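Local coordinates for protein proline dehydrogenase (Bradyrhizobium japonicum USDA 110, PDB 3HAZ) that probably oxidises proline to glutamate in two steps, as an FAD-dependent proline dehydrogenase joined to an NAD-dependent 1-pyrroline-5-carboxylate dehydrogenase, at residues A[948-951]-A[952-956]; A[665-668]-A[669-673]; A[80-83]-A[84-88]; A[152-155]-A[156-160]. All blocks are in the same frame, centred on the assembly; numbering follows the deposited sequence.

How the contacts relate
Along the chain the order is contact 3, contact 4, contact 2, contact 1. The first two lie on helices 71-85 and 151-168, within the range of the family named for the DNA-binding domain of proline dehydrogenase. Their centres are about 14 Å apart and they pack directly, Leu80, Ala81 and Leu84 against Thr158. The other two belong to the aldehyde dehydrogenase part. Contact 2 is on helix 664-675 and contact 1 in the loop between strands 939-942 and 978-986, with centres about 15 Å apart; each contributes a residue to the NAD pocket. About 57 Å separates the centre of contact 2 from those of contacts 3 and 4, so the pairs mark two distinct regions of this bifunctional enzyme.

Contact 1 of 4, residues A[948-951]-A[952-956]. With NAD (nicotinamide-adenine-dinucleotide), chain D; SO4 (sulfate ion), chain E.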
loop_
_atom_site.group_PDB
_atom_site.type_symbol
_atom_site.label_atom_id
_atom_site.label_comp_id
_atom_site.label_asym_id
_atom_site.label_seq_id
_atom_site.Cartn_x
_atom_site.Cartn_y
_atom_site.Cartn_z
ATOM N N GLY A 948 25.897 -2.810 -33.017
ATOM C CA GLY A 948 25.253 -3.906 -32.313
ATOM C C GLY A 948 24.124 -3.487 -31.388
ATOM O O GLY A 948 23.986 -4.029 -30.291
ATOM N N ALA A 949 23.318 -2.526 -31.833
ATOM C CA ALA A 949 22.164 -2.077 -31.069
ATOM C C ALA A 949 21.355 -3.279 -30.597
ATOM O O ALA A 949 21.117 -4.216 -31.361
ATOM C CB ALA A 949 21.302 -1.148 -31.903
ATOM N N VAL A 950 20.952 -3.257 -29.331
ATOM C CA VAL A 950 20.228 -4.371 -28.739
ATOM C C VAL A 950 18.733 -4.059 -28.676
ATOM O O VAL A 950 18.334 -3.004 -28.185
ATOM C CB VAL A 950 20.756 -4.698 -27.334
ATOM C CG1 VAL A 950 19.887 -5.765 -26.677
ATOM C CG2 VAL A 950 22.219 -5.157 -27.411
ATOM N N VAL A 951 17.915 -4.980 -29.180
ATOM C CA VAL A 951 16.455 -4.796 -29.198
ATOM C C VAL A 951 15.906 -4.497 -27.801
ATOM O O VAL A 951 16.189 -5.219 -26.839
ATOM C CB VAL A 951 15.726 -6.034 -29.778
ATOM C CG1 VAL A 951 14.206 -5.886 -29.633
ATOM C CG2 VAL A 951 16.127 -6.258 -31.248
ATOM N N GLY A 952 15.129 -3.423 -27.700
ATOM C CA GLY A 952 14.522 -3.035 -26.443
ATOM C C GLY A 952 15.477 -2.296 -25.526
ATOM O O GLY A 952 15.076 -1.807 -24.470
ATOM N N VAL A 953 16.743 -2.213 -25.924
ATOM C CA VAL A 953 17.760 -1.540 -25.115
ATOM C C VAL A 953 18.257 -0.286 -25.830
ATOM O O VAL A 953 18.215 0.810 -25.274
ATOM C CB VAL A 953 18.935 -2.483 -24.813
ATOM C CG1 VAL A 953 20.028 -1.760 -24.006
ATOM C CG2 VAL A 953 18.429 -3.721 -24.076
ATOM N N GLN A 954 18.731 -0.454 -27.061
ATOM C CA GLN A 954 19.010 0.683 -27.933
ATOM C C GLN A 954 18.036 0.695 -29.109
ATOM O O GLN A 954 18.343 0.152 -30.175
ATOM C CB GLN A 954 20.455 0.663 -28.457
ATOM C CG GLN A 954 21.512 0.856 -27.372
ATOM C CD GLN A 954 22.140 -0.446 -26.928
ATOM O OE1 GLN A 954 22.179 -1.414 -27.689
ATOM N NE2 GLN A 954 22.657 -0.473 -25.697
ATOM N N PRO A 955 16.849 1.292 -28.915
ATOM C CA PRO A 955 15.961 1.477 -30.073
ATOM C C PRO A 955 16.785 2.131 -31.163
ATOM O O PRO A 955 17.447 3.139 -30.909
ATOM C CB PRO A 955 14.892 2.435 -29.544
ATOM C CG PRO A 955 14.824 2.113 -28.065
ATOM C CD PRO A 955 16.251 1.798 -27.665
ATOM N N PHE A 956 16.781 1.537 -32.346
ATOM C CA PHE A 956 17.738 1.903 -33.365
ATOM C C PHE A 956 17.078 2.534 -34.588
ATOM O O PHE A 956 16.053 2.057 -35.065
ATOM C CB PHE A 956 18.556 0.675 -33.770
ATOM C CG PHE A 956 19.605 0.975 -34.795
ATOM C CD1 PHE A 956 20.855 1.437 -34.410
ATOM C CD2 PHE A 956 19.340 0.815 -36.147
ATOM C CE1 PHE A 956 21.825 1.731 -35.353
ATOM C CE2 PHE A 956 20.312 1.101 -37.098
ATOM C CZ PHE A 956 21.554 1.559 -36.698
HETATM P PA NAD D . 19.318 -1.290 -51.462
HETATM O O1A NAD D . 18.643 0.201 -51.573
HETATM O O2A NAD D . 20.329 -1.458 -52.518
HETATM O O5B NAD D . 18.093 -2.407 -51.656
HETATM C C5B NAD D . 17.581 -3.074 -50.511
HETATM C C4B NAD D . 16.225 -3.735 -50.806
HETATM O O4B NAD D . 15.299 -2.929 -51.631
HETATM C C3B NAD D . 16.297 -5.089 -51.624
HETATM O O3B NAD D . 15.606 -6.213 -51.174
HETATM C C2B NAD D . 16.115 -4.584 -53.052
HETATM O O2B NAD D . 16.044 -5.503 -54.120
HETATM C C1B NAD D . 15.028 -3.621 -52.846
HETATM N N9A NAD D . 14.934 -2.667 -53.961
HETATM C C8A NAD D . 15.928 -2.270 -54.796
HETATM N N7A NAD D . 15.378 -1.329 -55.715
HETATM C C5A NAD D . 14.008 -1.167 -55.407
HETATM C C6A NAD D . 13.010 -0.385 -55.976
HETATM N N6A NAD D . 13.324 0.471 -57.109
HETATM N N1A NAD D . 11.749 -0.417 -55.475
HETATM C C2A NAD D . 11.455 -1.233 -54.395
HETATM N N3A NAD D . 12.436 -2.004 -53.833
HETATM C C4A NAD D . 13.716 -1.971 -54.342
HETATM O O3 NAD D . 19.981 -1.528 -49.939
HETATM P PN NAD D . 21.062 -2.781 -49.695
HETATM O O1N NAD D . 22.252 -2.709 -50.858
HETATM O O2N NAD D . 20.359 -4.064 -49.765
HETATM O O5D NAD D . 21.768 -2.634 -48.190
HETATM C C5D NAD D . 22.698 -1.588 -47.948
HETATM C C4D NAD D . 22.021 -0.288 -47.466
HETATM O O4D NAD D . 20.890 -0.442 -46.503
HETATM C C3D NAD D . 22.890 0.895 -46.855
HETATM O O3D NAD D . 22.848 2.165 -47.459
HETATM C C2D NAD D . 22.510 0.764 -45.363
HETATM O O2D NAD D . 23.016 1.662 -44.395
HETATM C C1D NAD D . 21.065 0.490 -45.456
HETATM N N1N NAD D . 20.631 -0.122 -44.193
HETATM C C2N NAD D . 20.118 0.698 -43.171
HETATM C C3N NAD D . 19.702 0.098 -41.907
HETATM C C7N NAD D . 19.130 0.995 -40.794
HETATM O O7N NAD D . 18.603 0.497 -39.865
HETATM N N7N NAD D . 19.116 2.435 -40.955
HETATM C C4N NAD D . 19.827 -1.366 -41.703
HETATM C C5N NAD D . 20.333 -2.179 -42.720
HETATM C C6N NAD D . 20.754 -1.576 -44.005
HETATM S S SO4 E . 23.966 -2.579 -35.839
HETATM O O1 SO4 E . 23.688 -1.578 -34.807
HETATM O O2 SO4 E . 23.409 -2.117 -37.110
HETATM O O3 SO4 E . 25.403 -2.774 -35.997
HETATM O O4 SO4 E . 23.365 -3.850 -35.443
HETATM O O HOH W 1 24.864 -2.743 -27.733
#
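Ala949 CB meets the Phe956 ring obliquely, 3.6 Å from CD1, and the carboxamide of NAD lies at the ring's edge, its oxygen O7N 3.3 Å from Phe956 CE2. Sulfate O1 also comes obliquely, 3.8 Å from Phe956 CE1. All this belongs to the active-site loop of the aldehyde dehydrogenase fold, between strands 939-942 and 978-986. With CG anti to the backbone N (chi1 -178°), the ring is carried toward the carboxamide and toward Cys794, the predicted catalytic cysteine.

At the start of the segment the sulfate, probably from the crystallisation liquor, is held by backbone N-H groups: Gly948 N donates to O3 and Ala949 N to O1 in nearly straight bonds. Arg793 and Ser795 also bind it. By analogy with related 1-pyrroline-5-carboxylate dehydrogenases, it probably marks where the substrate carboxylate is held.

Beyond Ala949 the chain reverses in a type II turn, with Gly952 at a positive phi. Val950 O takes two donors, Gln954 N in the carbonyl plane at 2.8 Å and Val953 N from above it. Beside the turn, Val950 CG1 and Val953 CG2 run alongside each other in apolar contact.

Gln954 bends at chi2 and swings its amide back across Val950. Its NE2 bonds to Asn643 of the second subunit, linking the loop to the assembly. At the other end of that amide, OE1 accepts from Val950 N at 2.8 Å and from a water that also donates to Gly948 O.

Contact 2 of 4, residues A[665-668]-A[669-673]; sequences IFLG and QVTAA
Helix 664-675 is the crossover helix of a beta-alpha-beta unit in the aldehyde dehydrogenase part, between strands 641-656 and 679-683, and in its first turns Phe666 packs on Val670, one turn on. Val670 CG2 sits over the centre of the Phe666 ring, 4.2 Å above its plane; around this pair are Ala682 of strand 679-683 and small residues of helix 689-702.

Leu667 O is gripped twice by Thr671, which comes to it with its backbone N at 2.8 Å and its hydroxyl OG1 at 2.7 Å, from opposite faces of the carbonyl plane. Chi1 of 59° sets OG1 between the backbone N and the carbonyl carbon of Thr671, and from there it reaches back one turn. This satisfies a buried hydroxyl within the helix itself.

Gln669 lies alongside Ile665, its CD 4.1 Å from Ile665 CG2, with an extended chain that carries the amide off the helix. Thr734 bonds to OE1, and NE2 donates to Ile656 O and to a water that in turn donates to Phe666 O at 2.8 Å. Held at both ends, this buried amide ties the helix to the ends of strands 641-656 and 730-734.

Ile665 touches the dinucleotide, so this early turn lines the NAD pocket, as the first crossover helix does in the Rossmann-type NAD-binding domain of aldehyde dehydrogenases.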
loop_
_atom_site.group_PDB
_atom_site.type_symbol
_atom_site.label_atom_id
_atom_site.label_comp_id
_atom_site.label_asym_id
_atom_site.label_seq_id
_atom_site.Cartn_x
_atom_site.Cartn_y
_atom_site.Cartn_z
ATOM N N ILE A 665 16.754 -8.239 -39.539
ATOM C CA ILE A 665 16.012 -7.099 -40.055
ATOM C C ILE A 665 14.840 -7.601 -40.876
ATOM O O ILE A 665 13.751 -7.025 -40.842
ATOM C CB ILE A 665 16.908 -6.184 -40.907
ATOM C CG1 ILE A 665 17.821 -5.368 -39.995
ATOM C CG2 ILE A 665 16.060 -5.251 -41.773
ATOM C CD1 ILE A 665 18.676 -4.380 -40.737
ATOM N N PHE A 666 15.068 -8.690 -41.604
ATOM C CA PHE A 666 13.992 -9.358 -42.319
ATOM C C PHE A 666 12.846 -9.685 -41.367
ATOM O O PHE A 666 11.705 -9.290 -41.605
ATOM C CB PHE A 666 14.485 -10.639 -43.000
ATOM C CG PHE A 666 13.382 -11.430 -43.647
ATOM C CD1 PHE A 666 12.954 -11.123 -44.929
ATOM C CD2 PHE A 666 12.746 -12.452 -42.956
ATOM C CE1 PHE A 666 11.922 -11.837 -45.525
ATOM C CE2 PHE A 666 11.708 -13.172 -43.543
ATOM C CZ PHE A 666 11.296 -12.864 -44.827
ATOM N N LEU A 667 13.161 -10.399 -40.288
ATOM C CA LEU A 667 12.156 -10.835 -39.319
ATOM C C LEU A 667 11.616 -9.695 -38.462
ATOM O O LEU A 667 10.442 -9.689 -38.102
ATOM C CB LEU A 667 12.714 -11.941 -38.417
ATOM C CG LEU A 667 12.694 -13.342 -39.025
ATOM C CD1 LEU A 667 13.277 -14.364 -38.061
ATOM C CD2 LEU A 667 11.268 -13.712 -39.410
ATOM N N GLY A 668 12.478 -8.742 -38.125
ATOM C CA GLY A 668 12.051 -7.590 -37.355
ATOM C C GLY A 668 10.898 -6.879 -38.047
ATOM O O GLY A 668 9.838 -6.672 -37.458
ATOM N N GLN A 669 11.105 -6.516 -39.308
ATOM C CA GLN A 669 10.093 -5.801 -40.076
ATOM C C GLN A 669 8.838 -6.645 -40.257
ATOM O O GLN A 669 7.725 -6.146 -40.130
ATOM C CB GLN A 669 10.652 -5.396 -41.442
ATOM C CG GLN A 669 11.866 -4.486 -41.348
ATOM C CD GLN A 669 12.256 -3.894 -42.679
ATOM O OE1 GLN A 669 12.547 -2.705 -42.770
ATOM N NE2 GLN A 669 12.261 -4.717 -43.726
ATOM N N VAL A 670 9.026 -7.926 -40.553
ATOM C CA VAL A 670 7.903 -8.811 -40.846
ATOM C C VAL A 670 7.021 -9.072 -39.623
ATOM O O VAL A 670 5.800 -8.918 -39.692
ATOM C CB VAL A 670 8.379 -10.135 -41.466
ATOM C CG1 VAL A 670 7.235 -11.147 -41.505
ATOM C CG2 VAL A 670 8.921 -9.886 -42.873
ATOM N N THR A 671 7.645 -9.437 -38.503
ATOM C CA THR A 671 6.911 -9.732 -37.277
ATOM C C THR A 671 6.251 -8.488 -36.683
ATOM O O THR A 671 5.208 -8.583 -36.049
ATOM C CB THR A 671 7.801 -10.402 -36.204
ATOM O OG1 THR A 671 8.899 -9.539 -35.874
ATOM C CG2 THR A 671 8.329 -11.748 -36.696
ATOM N N ALA A 672 6.851 -7.321 -36.891
ATOM C CA ALA A 672 6.224 -6.083 -36.440
ATOM C C ALA A 672 4.892 -5.876 -37.158
ATOM O O ALA A 672 3.868 -5.647 -36.518
ATOM C CB ALA A 672 7.134 -4.904 -36.680
ATOM N N ALA A 673 4.925 -5.947 -38.488
ATOM C CA ALA A 673 3.730 -5.784 -39.318
ATOM C C ALA A 673 2.670 -6.820 -38.954
ATOM O O ALA A 673 1.500 -6.484 -38.750
ATOM C CB ALA A 673 4.100 -5.894 -40.800
HETATM O O HOH W 2 11.412 -7.706 -43.847
#

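Contact 3 of 4, residues A[80-83]-A[84-88]; sequences LAEA and LLRVP
The charged interaction is between Glu82 and Arg86, one turn apart. Arg86 NH2 donates to Glu82 OE2 at 2.9 Å in a salt bridge, with OE2 in the guanidinium plane; on the glutamate the bond arrives from the syn side, 32° out of the carboxylate plane. The carboxylate and guanidinium planes stand 58° apart. Bends at chi2 and chi3 fold the arginine back over the helix end, bringing its CD to 3.3 Å from OE2 and laying one guanidinium face near Leu85 CB. A water donates to Glu82 OE1 and is held weakly by NH2. OE2 has a second partner in His449, so the buried carboxylate is shared between two groups that may both help to keep it ionised.

Apolar contact comes from Leu80 and Leu84, whose side chains meet at a slant, CG of the former 3.7 Å from CD1 of the latter. Leu84 also packs on Phe96 and Ile97 of helix 90-100.

Among the backbone bonds, Leu84 N to Leu80 O and Leu85 N to Ala81 O are regular helical ones. At Arg86 the pattern changes: N bonds only weakly to Glu82 O at 3.1 Å and also to Ala83 O, three residues back, from well above the carbonyl plane. With the i to i+4 salt bridge beside it, this i to i+3 bond is a 3-10-like tightening at the C-terminal end of helix 71-85, in the DNA-binding domain family region.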
loop_
_atom_site.group_PDB
_atom_site.type_symbol
_atom_site.label_atom_id
_atom_site.label_comp_id
_atom_site.label_asym_id
_atom_site.label_seq_id
_atom_site.Cartn_x
_atom_site.Cartn_y
_atom_site.Cartn_z
ATOM N N LEU A 80 46.407 15.136 -13.544
ATOM C CA LEU A 80 46.949 16.480 -13.437
ATOM C C LEU A 80 48.180 16.465 -12.518
ATOM O O LEU A 80 49.182 17.123 -12.794
ATOM C CB LEU A 80 45.886 17.439 -12.895
ATOM C CG LEU A 80 46.343 18.875 -12.640
ATOM C CD1 LEU A 80 46.940 19.485 -13.912
ATOM C CD2 LEU A 80 45.196 19.725 -12.119
ATOM N N ALA A 81 48.096 15.705 -11.428
ATOM C CA ALA A 81 49.210 15.574 -10.489
ATOM C C ALA A 81 50.478 15.074 -11.181
ATOM O O ALA A 81 51.550 15.645 -10.993
ATOM C CB ALA A 81 48.835 14.667 -9.310
ATOM N N GLU A 82 50.363 14.025 -11.995
ATOM C CA GLU A 82 51.550 13.487 -12.670
ATOM C C GLU A 82 52.172 14.500 -13.638
ATOM O O GLU A 82 53.389 14.682 -13.655
ATOM C CB GLU A 82 51.246 12.163 -13.382
ATOM C CG GLU A 82 52.453 11.552 -14.109
ATOM C CD GLU A 82 53.602 11.204 -13.169
ATOM O OE1 GLU A 82 53.398 11.260 -11.941
ATOM O OE2 GLU A 82 54.706 10.866 -13.648
ATOM N N ALA A 83 51.341 15.153 -14.444
ATOM C CA ALA A 83 51.817 16.218 -15.322
ATOM C C ALA A 83 52.570 17.268 -14.518
ATOM O O ALA A 83 53.663 17.678 -14.898
ATOM C CB ALA A 83 50.649 16.863 -16.072
ATOM N N LEU A 84 51.986 17.701 -13.401
ATOM C CA LEU A 84 52.622 18.712 -12.554
ATOM C C LEU A 84 53.937 18.233 -11.923
ATOM O O LEU A 84 54.867 19.015 -11.749
ATOM C CB LEU A 84 51.651 19.213 -11.479
ATOM C CG LEU A 84 50.539 20.107 -12.037
ATOM C CD1 LEU A 84 49.392 20.265 -11.048
ATOM C CD2 LEU A 84 51.101 21.464 -12.438
ATOM N N LEU A 85 54.014 16.949 -11.591
ATOM C CA LEU A 85 55.230 16.397 -11.007
ATOM C C LEU A 85 56.366 16.322 -12.017
ATOM O O LEU A 85 57.537 16.254 -11.642
ATOM C CB LEU A 85 54.980 15.001 -10.435
ATOM C CG LEU A 85 54.227 14.880 -9.112
ATOM C CD1 LEU A 85 53.924 13.410 -8.828
ATOM C CD2 LEU A 85 55.024 15.503 -7.967
ATOM N N ARG A 86 56.031 16.319 -13.299
ATOM C CA ARG A 86 57.057 16.126 -14.309
ATOM C C ARG A 86 57.550 17.451 -14.882
ATOM O O ARG A 86 58.379 17.471 -15.784
ATOM C CB ARG A 86 56.554 15.191 -15.411
ATOM C CG ARG A 86 56.031 13.862 -14.894
ATOM C CD ARG A 86 57.142 12.849 -14.620
ATOM N NE ARG A 86 57.968 13.188 -13.461
ATOM C CZ ARG A 86 57.811 12.678 -12.243
ATOM N NH1 ARG A 86 58.625 13.050 -11.267
ATOM N NH2 ARG A 86 56.850 11.799 -11.992
ATOM N N VAL A 87 57.037 18.559 -14.352
ATOM C CA VAL A 87 57.528 19.882 -14.732
ATOM C C VAL A 87 58.885 20.132 -14.071
ATOM O O VAL A 87 59.030 19.947 -12.864
ATOM C CB VAL A 87 56.540 21.000 -14.338
ATOM C CG1 VAL A 87 57.198 22.365 -14.475
ATOM C CG2 VAL A 87 55.291 20.926 -15.194
ATOM N N PRO A 88 59.880 20.557 -14.864
ATOM C CA PRO A 88 61.283 20.676 -14.445
ATOM C C PRO A 88 61.472 21.469 -13.155
ATOM O O PRO A 88 62.236 21.064 -12.279
ATOM C CB PRO A 88 61.932 21.422 -15.624
ATOM C CG PRO A 88 60.764 22.003 -16.410
ATOM C CD PRO A 88 59.720 20.954 -16.273
HETATM O O HOH W 3 55.109 9.858 -10.252
#

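Contact 4 of 4, residues A[152-155]-A[156-160]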
loop_
_atom_site.group_PDB
_atom_site.type_symbol
_atom_site.label_atom_id
_atom_site.label_comp_id
_atom_site.label_asym_id
_atom_site.label_seq_id
_atom_site.Cartn_x
_atom_site.Cartn_y
_atom_site.Cartn_z
ATOM N N PRO A 152 40.253 26.646 -3.838
ATOM C CA PRO A 152 41.307 26.295 -2.873
ATOM C C PRO A 152 41.332 24.812 -2.476
ATOM O O PRO A 152 42.413 24.226 -2.358
ATOM C CB PRO A 152 40.995 27.200 -1.670
ATOM C CG PRO A 152 40.349 28.406 -2.284
ATOM C CD PRO A 152 39.504 27.850 -3.425
ATOM N N ALA A 153 40.167 24.201 -2.287
ATOM C CA ALA A 153 40.139 22.785 -1.928
ATOM C C ALA A 153 40.644 21.913 -3.084
ATOM O O ALA A 153 41.273 20.878 -2.863
ATOM C CB ALA A 153 38.733 22.357 -1.496
ATOM N N VAL A 154 40.362 22.329 -4.316
ATOM C CA VAL A 154 40.832 21.583 -5.479
ATOM C C VAL A 154 42.362 21.616 -5.558
ATOM O O VAL A 154 42.997 20.608 -5.872
ATOM C CB VAL A 154 40.196 22.094 -6.792
ATOM C CG1 VAL A 154 40.842 21.403 -8.021
ATOM C CG2 VAL A 154 38.684 21.874 -6.760
ATOM N N ARG A 155 42.949 22.771 -5.255
ATOM C CA ARG A 155 44.404 22.889 -5.200
ATOM C C ARG A 155 44.962 21.958 -4.131
ATOM O O ARG A 155 45.919 21.216 -4.370
ATOM C CB ARG A 155 44.833 24.341 -4.939
ATOM C CG ARG A 155 44.378 25.300 -6.032
ATOM C CD ARG A 155 44.815 26.743 -5.785
ATOM N NE ARG A 155 44.253 27.617 -6.810
ATOM C CZ ARG A 155 43.350 28.567 -6.582
ATOM N NH1 ARG A 155 42.922 28.800 -5.348
ATOM N NH2 ARG A 155 42.885 29.291 -7.593
ATOM N N THR A 156 44.344 21.985 -2.955
ATOM C CA THR A 156 44.753 21.105 -1.864
ATOM C C THR A 156 44.623 19.632 -2.258
ATOM O O THR A 156 45.529 18.837 -2.017
ATOM C CB THR A 156 43.928 21.381 -0.603
ATOM O OG1 THR A 156 44.110 22.748 -0.220
ATOM C CG2 THR A 156 44.373 20.475 0.533
ATOM N N ALA A 157 43.498 19.271 -2.868
ATOM C CA ALA A 157 43.307 17.903 -3.347
ATOM C C ALA A 157 44.347 17.519 -4.411
ATOM O O ALA A 157 44.832 16.386 -4.441
ATOM C CB ALA A 157 41.890 17.718 -3.887
ATOM N N THR A 158 44.677 18.462 -5.291
ATOM C CA THR A 158 45.675 18.216 -6.332
ATOM C C THR A 158 47.065 17.992 -5.739
ATOM O O THR A 158 47.811 17.128 -6.209
ATOM C CB THR A 158 45.741 19.372 -7.354
ATOM O OG1 THR A 158 44.474 19.507 -8.018
ATOM C CG2 THR A 158 46.823 19.105 -8.382
ATOM N N ARG A 159 47.409 18.772 -4.713
ATOM C CA ARG A 159 48.690 18.608 -4.025
ATOM C C ARG A 159 48.795 17.239 -3.362
ATOM O O ARG A 159 49.855 16.614 -3.370
ATOM C CB ARG A 159 48.909 19.712 -2.984
ATOM C CG ARG A 159 49.125 21.084 -3.598
ATOM C CD ARG A 159 49.660 22.083 -2.579
ATOM N NE ARG A 159 49.660 23.442 -3.112
ATOM C CZ ARG A 159 50.632 23.943 -3.864
ATOM N NH1 ARG A 159 51.687 23.193 -4.167
ATOM N NH2 ARG A 159 50.544 25.190 -4.318
ATOM N N GLN A 160 47.688 16.776 -2.786
ATOM C CA GLN A 160 47.642 15.439 -2.203
ATOM C C GLN A 160 47.812 14.366 -3.275
ATOM O O GLN A 160 48.521 13.384 -3.072
ATOM C CB GLN A 160 46.325 15.233 -1.457
ATOM C CG GLN A 160 46.281 13.985 -0.612
ATOM C CD GLN A 160 45.009 13.907 0.220
ATOM O OE1 GLN A 160 44.451 14.930 0.626
ATOM N NE2 GLN A 160 44.545 12.691 0.471
#
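Helix 151-168 runs here with regular i to i+4 backbone bonds, Thr156 N to Pro152 O through Arg159 N to Arg155 O, the shortest of them Ala157 N to Ala153 O at 2.7 Å. Thr158 turns its hydroxyl back to the preceding turn. Its OG1 donates to Val154 O at 2.8 Å, from above the carbonyl plane and on the opposite face from Thr158 N, which bonds to the same oxygen at 2.8 Å. A chi1 of -62° places OG1 opposite the carbonyl carbon of its own residue, where it can reach back to Val154 O, and so a buried hydroxyl is satisfied locally. Val154 CG1 passes this hydroxyl at a slant, 4.1 Å from OG1.

Thr156 has nearly the same first torsion, and its OG1 stands 3.1 Å from Pro152 O. Lys52 O of a third subunit is also within its hydrogen-bonding range, so this hydroxyl lies at a subunit interface, where Pro152 packs on Glu48 of that subunit.

Arg155 and Arg159 leave the helix with straight chains from CG to NE. Arg155 bridges to Glu103, and Arg159 is paired with both Glu98 and Asp94, charges that tie this turn to helix 90-100 and the loop after it. Val154 packs on Leu145 and Val146 of helix 140-149, while Ala157 and Thr158 lie against Leu77 of helix 71-85, leaving the turn wedged among three helices.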